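Local coordinates for probable 2-oxoacid ferredoxin oxidoreductase, alpha chain (Thermoplasma acidophilum, PDB 3JU3), which probably oxidises 2-oxoacids such as 2-oxoglutarate to acyl-CoA, passing the electrons to ferredoxin, as one subunit of a larger complex, at residues Q81-K84 / L85-I89. Numbering follows the deposited sequence.
Sequences QMIK and LYTGI
Thr-87 grips the carbonyl of Ile-83 twice: its backbone N donates to Ile-83 O at 2.8 Å, and its hydroxyl OG1 donates to the same oxygen at 2.5 Å. The two donors arrive from opposite faces of the carbonyl plane, OG1 from well above it. With chi1 at 68°, OG1 sits between the backbone N and the carbonyl carbon of Thr-87, from where it can reach back one helical turn. Thr-87 OG1 also accepts from Ile-89 N at 3.1 Å in a nearly straight bond (166°), forming an ST turn. The side chains of Ile-83 and Thr-87 run side by side, CG2 of the isoleucine 3.6 Å from OG1. Valine in place of Thr-87 would probably leave Ile-89 N without its acceptor and the chain after the helix freer to turn. This is the C-terminal end of helix 79-87, in core domain II of the alpha chain. Gly-88 N closes the last turn onto Lys-84 O, 2.9 Å away, and Gly-88 itself takes a positive phi (80°), where a side chain would jam against the preceding carbonyl. The path beyond folds Ile-89 O back to 3.2 Å from Lys-84 CA, a CA-H...O contact. Two residues earlier, Tyr-86 N bonds to Met-82 O at 3.0 Å; Leu-85 CD2 lies over one ring face, toward the rim. The ring stacks on Phe-53 of a second subunit, whose Leu-62 packs against both Ile-83 and Ile-89, while Phe-50 of that subunit meets selenomethionine Met-82.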
loop_
_atom_site.group_PDB
_atom_site.type_symbol
_atom_site.label_atom_id
_atom_site.label_comp_id
_atom_site.label_asym_id
_atom_site.label_seq_id
_atom_site.Cartn_x
_atom_site.Cartn_y
_atom_site.Cartn_z
ATOM N N GLN A 81 8.939 10.164 12.405
ATOM C CA GLN A 81 8.368 11.493 12.336
ATOM C C GLN A 81 7.556 11.789 13.594
ATOM O O GLN A 81 7.759 12.825 14.256
ATOM C CB GLN A 81 7.538 11.696 11.069
ATOM C CG GLN A 81 8.256 12.532 10.007
ATOM C CD GLN A 81 7.503 12.541 8.682
ATOM O OE1 GLN A 81 7.374 11.499 8.035
ATOM N NE2 GLN A 81 7.013 13.716 8.271
HETATM N N MSE A 82 6.671 10.889 13.947
HETATM C CA MSE A 82 5.797 11.179 15.081
HETATM C C MSE A 82 6.541 11.072 16.420
HETATM O O MSE A 82 6.195 11.763 17.357
HETATM C CB MSE A 82 4.517 10.339 15.014
HETATM C CG MSE A 82 4.529 9.101 15.829
HETATM SE SE MSE A 82 2.934 8.027 15.511
HETATM C CE MSE A 82 3.837 6.508 14.709
ATOM N N ILE A 83 7.566 10.223 16.490
ATOM C CA ILE A 83 8.404 10.069 17.681
ATOM C C ILE A 83 9.150 11.372 17.939
ATOM O O ILE A 83 9.233 11.823 19.088
ATOM C CB ILE A 83 9.390 8.900 17.532
ATOM C CG1 ILE A 83 8.623 7.570 17.538
ATOM C CG2 ILE A 83 10.487 8.899 18.652
ATOM C CD1 ILE A 83 9.486 6.337 17.252
ATOM N N LYS A 84 9.703 11.954 16.882
ATOM C CA LYS A 84 10.366 13.236 16.968
ATOM C C LYS A 84 9.411 14.328 17.426
ATOM O O LYS A 84 9.790 15.160 18.255
ATOM C CB LYS A 84 11.008 13.640 15.627
ATOM C CG LYS A 84 11.766 14.962 15.732
ATOM C CD LYS A 84 12.702 15.171 14.560
ATOM C CE LYS A 84 12.037 15.919 13.420
ATOM N NZ LYS A 84 12.974 16.059 12.272
ATOM N N LEU A 85 8.195 14.316 16.869
ATOM C CA LEU A 85 7.180 15.321 17.165
ATOM C C LEU A 85 6.914 15.288 18.659
ATOM O O LEU A 85 6.981 16.320 19.326
ATOM C CB LEU A 85 5.871 15.030 16.413
ATOM C CG LEU A 85 4.669 15.876 16.863
ATOM C CD1 LEU A 85 4.882 17.332 16.431
ATOM C CD2 LEU A 85 3.313 15.344 16.350
ATOM N N TYR A 86 6.615 14.094 19.176
ATOM C CA TYR A 86 6.216 13.980 20.561
ATOM C C TYR A 86 7.316 14.027 21.599
ATOM O O TYR A 86 7.097 14.586 22.672
ATOM C CB TYR A 86 5.337 12.769 20.809
ATOM C CG TYR A 86 3.991 12.844 20.192
ATOM C CD1 TYR A 86 3.005 13.690 20.710
ATOM C CD2 TYR A 86 3.675 12.056 19.096
ATOM C CE1 TYR A 86 1.719 13.722 20.150
ATOM C CE2 TYR A 86 2.375 12.082 18.514
ATOM C CZ TYR A 86 1.416 12.932 19.045
ATOM O OH TYR A 86 0.156 12.978 18.483
ATOM N N THR A 87 8.476 13.427 21.307
ATOM C CA THR A 87 9.530 13.224 22.307
ATOM C C THR A 87 10.782 14.040 22.073
ATOM O O THR A 87 11.621 14.141 22.967
ATOM C CB THR A 87 10.035 11.774 22.313
ATOM O OG1 THR A 87 10.739 11.533 21.083
ATOM C CG2 THR A 87 8.882 10.780 22.512
ATOM N N GLY A 88 10.935 14.585 20.870
ATOM C CA GLY A 88 12.119 15.327 20.531
ATOM C C GLY A 88 13.315 14.480 20.149
ATOM O O GLY A 88 14.346 15.028 19.783
ATOM N N ILE A 89 13.201 13.151 20.235
ATOM C CA ILE A 89 14.290 12.276 19.779
ATOM C C ILE A 89 14.243 12.144 18.264
ATOM O O ILE A 89 13.202 11.847 17.701
ATOM C CB ILE A 89 14.233 10.902 20.453
ATOM C CG1 ILE A 89 14.566 11.056 21.927
ATOM C CG2 ILE A 89 15.189 9.898 19.784
ATOM C CD1 ILE A 89 13.823 10.091 22.792
#